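Side-chain contacts in probable outer membrane protein (Pseudomonas aeruginosa, PDB 3DWO), which probably carries long-chain fatty acids and other hydrophobic compounds across the bacterial outer membrane as a FadL-type beta-barrel channel: residues A11-A16 with V434-A439; G72-Q75 with P81-G84; T352-V357 with S396-Y401. All coordinates share one frame; numbering follows the deposited sequence.

Contact 1 of 3, residues A11-A16 with V434-A439; sequences AGWGRA and VFSLSA
Trp13 holds CG anti to its own carbonyl carbon (chi1 -87°), while Val434 holds CG1 anti to its backbone N (chi1 -176°), and these two torsions bring the branched end of the valine over one face of the indole. The two side chains cross at about a right angle. Val434 CG1 lies 4.2 Å from the centroid of the Trp13 six-membered ring and only 4° off the ring normal, a well-centred CH-pi contact. The other branch reaches the far end of the same ring, with Val434 CG2 3.9 Å from Trp13 CH2. At the pyrrole end, the small Ser436 leaves its OG obliquely near Trp13 CD1, at 3.9 Å. That hydroxyl is engaged elsewhere, in a hydrogen bond with Asn50 OD1 on the adjoining strand 44-63.

Val434 and Ser436 are two residues apart on strand 423-441, so both project to the barrel interior, whereas Phe435 and Leu437 between and beyond them turn to the outer surface. A Schellman motif ends the short helix 10-14, with Ala16, at positive phi, as its C-prime residue. Phe380 and Ser402 of the barrel wall and a bound detergent molecule also touch the indole, and Arg15 next in the chain forms a salt bridge with Asp344. A tryptophan suits this buried place because its broad face can receive a beta-branched residue. The Trp13-Val434 contact thus rests on dispersion and CH-pi attraction, while beside it a hydrogen bond between Ser438 OG and Thr10 OG1 adds a polar tie between the same strand and the helix.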
loop_
_atom_site.group_PDB
_atom_site.type_symbol
_atom_site.label_atom_id
_atom_site.label_comp_id
_atom_site.label_asym_id
_atom_site.label_seq_id
_atom_site.Cartn_x
_atom_site.Cartn_y
_atom_site.Cartn_z
ATOM N N ALA A 11 15.471 -11.170 -6.607
ATOM C CA ALA A 11 16.412 -10.617 -7.573
ATOM C C ALA A 11 15.997 -9.174 -7.845
ATOM O O ALA A 11 16.828 -8.275 -7.844
ATOM C CB ALA A 11 16.385 -11.428 -8.866
ATOM N N GLY A 12 14.704 -8.961 -8.066
ATOM C CA GLY A 12 14.207 -7.615 -8.312
ATOM C C GLY A 12 14.528 -6.685 -7.151
ATOM O O GLY A 12 15.005 -5.563 -7.356
ATOM N N TRP A 13 14.276 -7.144 -5.926
ATOM C CA TRP A 13 14.566 -6.330 -4.751
ATOM C C TRP A 13 16.042 -5.978 -4.690
ATOM O O TRP A 13 16.406 -4.879 -4.270
ATOM C CB TRP A 13 14.168 -7.057 -3.461
ATOM C CG TRP A 13 12.735 -6.840 -3.072
ATOM C CD1 TRP A 13 11.702 -7.718 -3.221
ATOM C CD2 TRP A 13 12.169 -5.645 -2.519
ATOM N NE1 TRP A 13 10.528 -7.146 -2.799
ATOM C CE2 TRP A 13 10.783 -5.873 -2.366
ATOM C CE3 TRP A 13 12.698 -4.402 -2.141
ATOM C CZ2 TRP A 13 9.916 -4.903 -1.850
ATOM C CZ3 TRP A 13 11.835 -3.436 -1.627
ATOM C CH2 TRP A 13 10.457 -3.695 -1.488
ATOM N N GLY A 14 16.886 -6.917 -5.115
ATOM C CA GLY A 14 18.322 -6.700 -5.091
ATOM C C GLY A 14 18.798 -5.557 -5.970
ATOM O O GLY A 14 19.839 -4.957 -5.706
ATOM N N ARG A 15 18.046 -5.251 -7.023
ATOM C CA ARG A 15 18.422 -4.159 -7.916
ATOM C C ARG A 15 17.400 -3.027 -7.919
ATOM O O ARG A 15 17.255 -2.305 -8.910
ATOM C CB ARG A 15 18.637 -4.687 -9.339
ATOM C CG ARG A 15 17.542 -5.606 -9.843
ATOM C CD ARG A 15 17.839 -6.082 -11.257
ATOM N NE ARG A 15 16.803 -6.990 -11.736
ATOM C CZ ARG A 15 16.919 -8.312 -11.786
ATOM N NH1 ARG A 15 18.038 -8.905 -11.395
ATOM N NH2 ARG A 15 15.907 -9.043 -12.219
ATOM N N ALA A 16 16.707 -2.865 -6.794
ATOM C CA ALA A 16 15.696 -1.823 -6.634
ATOM C C ALA A 16 14.647 -1.860 -7.739
ATOM O O ALA A 16 14.158 -0.816 -8.175
ATOM C CB ALA A 16 16.360 -0.447 -6.590
ATOM N N VAL A 434 13.877 -3.938 3.944
ATOM C CA VAL A 434 13.338 -5.225 3.534
ATOM C C VAL A 434 14.435 -6.275 3.374
ATOM O O VAL A 434 15.513 -5.996 2.845
ATOM C CB VAL A 434 12.573 -5.097 2.188
ATOM C CG1 VAL A 434 11.926 -6.433 1.817
ATOM C CG2 VAL A 434 11.515 -3.995 2.281
ATOM N N PHE A 435 14.155 -7.478 3.860
ATOM C CA PHE A 435 15.074 -8.599 3.745
ATOM C C PHE A 435 14.327 -9.549 2.820
ATOM O O PHE A 435 13.160 -9.855 3.058
ATOM C CB PHE A 435 15.310 -9.246 5.106
ATOM C CG PHE A 435 15.818 -8.289 6.145
ATOM C CD1 PHE A 435 14.954 -7.381 6.753
ATOM C CD2 PHE A 435 17.167 -8.260 6.480
ATOM C CE1 PHE A 435 15.426 -6.458 7.677
ATOM C CE2 PHE A 435 17.652 -7.340 7.403
ATOM C CZ PHE A 435 16.780 -6.435 8.005
ATOM N N SER A 436 14.990 -10.003 1.763
ATOM C CA SER A 436 14.349 -10.875 0.787
ATOM C C SER A 436 15.138 -12.156 0.530
ATOM O O SER A 436 16.369 -12.150 0.527
ATOM C CB SER A 436 14.166 -10.098 -0.521
ATOM O OG SER A 436 13.297 -10.770 -1.415
ATOM N N LEU A 437 14.420 -13.250 0.306
ATOM C CA LEU A 437 15.043 -14.542 0.051
ATOM C C LEU A 437 14.134 -15.355 -0.871
ATOM O O LEU A 437 12.930 -15.427 -0.644
ATOM C CB LEU A 437 15.239 -15.283 1.373
ATOM C CG LEU A 437 16.413 -16.256 1.481
ATOM C CD1 LEU A 437 17.732 -15.483 1.466
ATOM C CD2 LEU A 437 16.289 -17.048 2.777
ATOM N N SER A 438 14.702 -15.952 -1.916
ATOM C CA SER A 438 13.904 -16.747 -2.847
ATOM C C SER A 438 14.599 -18.011 -3.330
ATOM O O SER A 438 15.821 -18.123 -3.292
ATOM C CB SER A 438 13.526 -15.920 -4.076
ATOM O OG SER A 438 14.660 -15.707 -4.898
ATOM N N ALA A 439 13.795 -18.957 -3.797
ATOM C CA ALA A 439 14.296 -20.217 -4.323
ATOM C C ALA A 439 13.671 -20.374 -5.695
ATOM O O ALA A 439 12.450 -20.346 -5.833
ATOM C CB ALA A 439 13.886 -21.370 -3.421
#

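Contact 2 of 3, residues G72-Q75 with P81-G84; sequences GGYQ and PELG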
loop_
_atom_site.group_PDB
_atom_site.type_symbol
_atom_site.label_atom_id
_atom_site.label_comp_id
_atom_site.label_asym_id
_atom_site.label_seq_id
_atom_site.Cartn_x
_atom_site.Cartn_y
_atom_site.Cartn_z
ATOM N N GLY A 72 -5.760 13.895 27.075
ATOM C CA GLY A 72 -6.042 12.473 26.992
ATOM C C GLY A 72 -7.469 12.133 27.375
ATOM O O GLY A 72 -7.833 10.960 27.450
ATOM N N GLY A 73 -8.276 13.158 27.625
ATOM C CA GLY A 73 -9.662 12.944 28.000
ATOM C C GLY A 73 -9.832 12.307 29.367
ATOM O O GLY A 73 -9.050 12.564 30.288
ATOM N N TYR A 74 -10.851 11.463 29.494
ATOM C CA TYR A 74 -11.146 10.788 30.751
ATOM C C TYR A 74 -11.142 9.271 30.616
ATOM O O TYR A 74 -11.342 8.722 29.530
ATOM C CB TYR A 74 -12.520 11.220 31.274
ATOM C CG TYR A 74 -12.643 12.693 31.557
ATOM C CD1 TYR A 74 -12.215 13.232 32.776
ATOM C CD2 TYR A 74 -13.171 13.559 30.600
ATOM C CE1 TYR A 74 -12.310 14.599 33.028
ATOM C CE2 TYR A 74 -13.268 14.923 30.838
ATOM C CZ TYR A 74 -12.835 15.437 32.050
ATOM O OH TYR A 74 -12.911 16.791 32.264
ATOM N N GLN A 75 -10.928 8.607 31.746
ATOM C CA GLN A 75 -10.910 7.154 31.820
ATOM C C GLN A 75 -12.205 6.605 31.236
ATOM O O GLN A 75 -12.174 5.736 30.370
ATOM C CB GLN A 75 -10.770 6.719 33.285
ATOM C CG GLN A 75 -10.918 5.231 33.543
ATOM C CD GLN A 75 -9.768 4.423 32.981
ATOM O OE1 GLN A 75 -8.600 4.704 33.264
ATOM N NE2 GLN A 75 -10.089 3.405 32.188
ATOM N N PRO A 81 -11.293 9.690 36.441
ATOM C CA PRO A 81 -9.946 10.268 36.389
ATOM C C PRO A 81 -9.487 10.727 35.005
ATOM O O PRO A 81 -9.764 10.083 33.995
ATOM C CB PRO A 81 -9.073 9.148 36.955
ATOM C CG PRO A 81 -9.818 7.911 36.555
ATOM C CD PRO A 81 -11.242 8.284 36.876
ATOM N N GLU A 82 -8.787 11.854 34.973
ATOM C CA GLU A 82 -8.279 12.393 33.727
ATOM C C GLU A 82 -7.086 11.564 33.272
ATOM O O GLU A 82 -6.273 11.125 34.084
ATOM C CB GLU A 82 -7.864 13.853 33.919
ATOM C CG GLU A 82 -9.036 14.780 34.188
ATOM C CD GLU A 82 -8.604 16.184 34.564
ATOM O OE1 GLU A 82 -7.740 16.751 33.858
ATOM O OE2 GLU A 82 -9.134 16.724 35.562
ATOM N N LEU A 83 -6.994 11.334 31.971
ATOM C CA LEU A 83 -5.897 10.558 31.411
ATOM C C LEU A 83 -4.923 11.488 30.716
ATOM O O LEU A 83 -5.288 12.587 30.306
ATOM C CB LEU A 83 -6.424 9.548 30.391
ATOM C CG LEU A 83 -7.254 8.368 30.883
ATOM C CD1 LEU A 83 -7.801 7.607 29.688
ATOM C CD2 LEU A 83 -6.387 7.462 31.741
ATOM N N GLY A 84 -3.680 11.048 30.588
ATOM C CA GLY A 84 -2.696 11.863 29.902
ATOM C C GLY A 84 -2.677 11.403 28.455
ATOM O O GLY A 84 -3.248 10.361 28.123
HETATM O O HOH W 1 -7.339 14.758 30.384
#
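Pro81 meets Gln75 at the start of this pairing. Its carbonyl accepts the backbone N-H of Gln75, with Gln75 N 2.9 Å from Pro81 O, and the donor sits nearly in line with the C=O bond. The proline ring packs beside the aliphatic part of the glutamine, Pro81 CG lying 3.6 Å from Gln75 CB, while Pro81 O stands at the edge of the Tyr74 ring, near its plane.

Glu82 comes next, across from Tyr74. The two side chains run side by side in the same direction, ring and carboxylate planes turned 67° apart, and Glu82 CG touches Tyr74 CE1 at 3.5 Å. The methylene groups of the glutamate thus flank the ring.

Leu83 donates its N-H to Gly73 O, 2.9 Å from Leu83 N and almost straight at 174°, though tilted from the carbonyl plane. A water gives a second bond to Gly73 O at 2.8 Å and one to Leu83 O, tying the two segments together. With CG anti to the carbonyl carbon, the Leu83 side chain turns across Gln75, and Leu83 CD1 meets Tyr74 O at 3.7 Å.

Gly84 faces Gly72, whose bare CA comes 3.4 Å from Leu83 O; a side chain there would run into Leu83 O and Gly84 O, while at Gly73 the positive phi itself favours glycine. Asn129 ND2 bonds both Gly72 O and Gly84 O. Two bonds flanking the non-hydrogen-bonded pair Tyr74-Glu82 make a single antiparallel bridge, as in a hairpin-like excursion within a long barrel loop, here joining strands 44-63 and 93-105.

Contact 3 of 3, residues T352-V357 with S396-Y401; sequences TMRAGV and SIDAAY. With C8E ((hydroxyethyloxy)tri(ethyloxy)octane), chain J; C8E ((hydroxyethyloxy)tri(ethyloxy)octane), chain G.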
loop_
_atom_site.group_PDB
_atom_site.type_symbol
_atom_site.label_atom_id
_atom_site.label_comp_id
_atom_site.label_asym_id
_atom_site.label_seq_id
_atom_site.Cartn_x
_atom_site.Cartn_y
_atom_site.Cartn_z
ATOM N N THR A 352 26.536 -14.346 -8.417
ATOM C CA THR A 352 26.106 -13.168 -9.151
ATOM C C THR A 352 25.789 -12.097 -8.113
ATOM O O THR A 352 25.226 -12.390 -7.057
ATOM C CB THR A 352 24.860 -13.454 -10.011
ATOM O OG1 THR A 352 24.341 -12.222 -10.527
ATOM C CG2 THR A 352 23.799 -14.145 -9.192
ATOM N N MET A 353 26.183 -10.862 -8.404
ATOM C CA MET A 353 25.949 -9.745 -7.497
ATOM C C MET A 353 24.999 -8.730 -8.104
ATOM O O MET A 353 25.030 -8.488 -9.310
ATOM C CB MET A 353 27.265 -9.047 -7.161
ATOM C CG MET A 353 28.119 -9.778 -6.154
ATOM S SD MET A 353 29.634 -8.861 -5.807
ATOM C CE MET A 353 30.819 -10.204 -5.676
ATOM N N ARG A 354 24.161 -8.136 -7.259
ATOM C CA ARG A 354 23.197 -7.140 -7.704
ATOM C C ARG A 354 23.233 -5.902 -6.823
ATOM O O ARG A 354 23.638 -5.951 -5.661
ATOM C CB ARG A 354 21.774 -7.705 -7.676
ATOM C CG ARG A 354 21.631 -9.076 -8.286
ATOM C CD ARG A 354 20.180 -9.388 -8.623
ATOM N NE ARG A 354 20.044 -10.739 -9.157
ATOM C CZ ARG A 354 20.109 -11.838 -8.417
ATOM N NH1 ARG A 354 20.303 -11.745 -7.107
ATOM N NH2 ARG A 354 19.984 -13.032 -8.984
ATOM N N ALA A 355 22.788 -4.791 -7.396
ATOM C CA ALA A 355 22.724 -3.519 -6.697
ATOM C C ALA A 355 21.797 -2.604 -7.490
ATOM O O ALA A 355 21.555 -2.829 -8.678
ATOM C CB ALA A 355 24.109 -2.907 -6.588
ATOM N N GLY A 356 21.274 -1.579 -6.830
ATOM C CA GLY A 356 20.388 -0.656 -7.507
ATOM C C GLY A 356 19.857 0.403 -6.566
ATOM O O GLY A 356 19.984 0.290 -5.345
ATOM N N VAL A 357 19.266 1.439 -7.147
ATOM C CA VAL A 357 18.692 2.533 -6.388
ATOM C C VAL A 357 17.451 2.998 -7.138
ATOM O O VAL A 357 17.348 2.825 -8.352
ATOM C CB VAL A 357 19.671 3.718 -6.274
ATOM C CG1 VAL A 357 20.941 3.282 -5.552
ATOM C CG2 VAL A 357 19.996 4.245 -7.664
ATOM N N SER A 396 18.321 -22.380 -7.713
ATOM C CA SER A 396 19.071 -21.184 -7.371
ATOM C C SER A 396 18.485 -20.482 -6.155
ATOM O O SER A 396 17.275 -20.495 -5.931
ATOM C CB SER A 396 19.112 -20.223 -8.561
ATOM O OG SER A 396 17.808 -19.849 -8.958
ATOM N N ILE A 397 19.365 -19.879 -5.366
ATOM C CA ILE A 397 18.963 -19.164 -4.168
ATOM C C ILE A 397 19.385 -17.714 -4.314
ATOM O O ILE A 397 20.478 -17.427 -4.809
ATOM C CB ILE A 397 19.646 -19.738 -2.917
ATOM C CG1 ILE A 397 19.437 -21.249 -2.860
ATOM C CG2 ILE A 397 19.089 -19.068 -1.665
ATOM C CD1 ILE A 397 17.986 -21.668 -2.797
ATOM N N ASP A 398 18.518 -16.800 -3.892
ATOM C CA ASP A 398 18.826 -15.379 -3.969
ATOM C C ASP A 398 18.530 -14.679 -2.660
ATOM O O ASP A 398 17.617 -15.065 -1.925
ATOM C CB ASP A 398 18.038 -14.709 -5.092
ATOM C CG ASP A 398 18.556 -15.079 -6.459
ATOM O OD1 ASP A 398 18.095 -14.492 -7.455
ATOM O OD2 ASP A 398 19.430 -15.963 -6.541
ATOM N N ALA A 399 19.321 -13.652 -2.374
ATOM C CA ALA A 399 19.163 -12.871 -1.158
ATOM C C ALA A 399 19.198 -11.400 -1.539
ATOM O O ALA A 399 19.778 -11.028 -2.558
ATOM C CB ALA A 399 20.281 -13.181 -0.190
ATOM N N ALA A 400 18.571 -10.565 -0.724
ATOM C CA ALA A 400 18.555 -9.142 -0.998
ATOM C C ALA A 400 18.258 -8.358 0.265
ATOM O O ALA A 400 17.603 -8.855 1.184
ATOM C CB ALA A 400 17.506 -8.823 -2.067
ATOM N N TYR A 401 18.775 -7.137 0.306
ATOM C CA TYR A 401 18.546 -6.229 1.412
ATOM C C TYR A 401 18.223 -4.913 0.749
ATOM O O TYR A 401 18.885 -4.521 -0.207
ATOM C CB TYR A 401 19.785 -6.040 2.282
ATOM C CG TYR A 401 19.568 -4.984 3.347
ATOM C CD1 TYR A 401 18.666 -5.196 4.393
ATOM C CD2 TYR A 401 20.212 -3.750 3.276
ATOM C CE1 TYR A 401 18.410 -4.203 5.341
ATOM C CE2 TYR A 401 19.962 -2.751 4.220
ATOM C CZ TYR A 401 19.061 -2.985 5.248
ATOM O OH TYR A 401 18.816 -2.004 6.181
HETATM C C1 C8E J . 27.128 -9.235 -1.079
HETATM C C2 C8E J . 26.262 -8.548 -2.025
HETATM C C3 C8E J . 26.632 -7.162 -2.305
HETATM C C4 C8E J . 27.053 -7.100 -3.694
HETATM C C5 C8E J . 26.788 -5.736 -4.216
HETATM C C6 C8E J . 28.022 -5.141 -4.696
HETATM C C7 C8E J . 27.484 -4.165 -5.624
HETATM C C8 C8E J . 28.465 -3.072 -5.768
HETATM O O9 C8E J . 28.285 -1.703 -5.435
HETATM C C10 C8E J . 27.265 -0.957 -6.075
HETATM C C1 C8E G . 24.798 -0.888 -10.720
HETATM C C2 C8E G . 25.403 -2.152 -11.117
HETATM C C3 C8E G . 25.193 -3.257 -10.185
HETATM C C4 C8E G . 26.460 -3.496 -9.508
HETATM C C5 C8E G . 26.692 -4.957 -9.421
HETATM C C6 C8E G . 28.087 -5.225 -9.124
#
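Arg354 presents its guanidinium to the carboxylate of Asp398 obliquely: OD1 approaches neither squarely over a face nor at an edge, and the two planes stand 48° apart. Their side chains cross at about a right angle. In this FadL-type beta barrel the pair spans strands 351-360 and 395-411 on the interior side of the wall, with strand 378-388 between them. Arg354 NH2 lies 2.8 Å from Asp398 OD1, but the N-H points well aside, with an angle at the hydrogen of 115°. The hydrogen bond is therefore weak, and the attraction is probably mainly electrostatic.

With CG beside the backbone N (chi1 -47°) and the chain extended from CG to NE, the guanidinium is carried across strand 378-388 to Asp398. Its stronger polar partner is Asp344, which takes NE in a second salt bridge and also binds Arg15; Asp344, shared in this way, probably offsets the closeness of the two positive charges. Asp398, short and acidic, also touches Thr10 and Ala11 of the N-terminal helix. Both Arg354 and Asp398 are buried, and the low-dielectric surroundings would be expected to strengthen the attraction of opposite charges.

Alternation along the strand gives neighbouring residues the opposite role. Met353 and Ala355 face outward, where bound detergent probably occupies the place of membrane lipid, and both apolar types fit that setting. Ala355 CB touches both bound molecules, 3.7 Å from C7 of the chain J detergent and 3.8 Å from C3 of the chain G detergent, while Met353 SD rests 3.8 Å from C4 of the chain J detergent.

How the contacts relate
Contacts 1 and 3 are buried neighbours, their centres about 6 Å apart: contact 1 fixes the N-terminal helix to the wall, while contact 3 links two wall strands beside it, with Asp398 touching the helix. Strands 395-411 and 423-441 lie side by side, joined by the probable bonds Ser436 N to Ala400 O and Ser438 N to Asp398 O. Yet their chemistry differs: contact 1 is largely apolar, around an aromatic face, whereas contact 3 is ionic and shares Asp344 with Arg15 of contact 1. Contact 2 lies apart, its centre about 46 Å from that of contact 1, in a partly exposed loop joined mostly by backbone hydrogen bonds and a water.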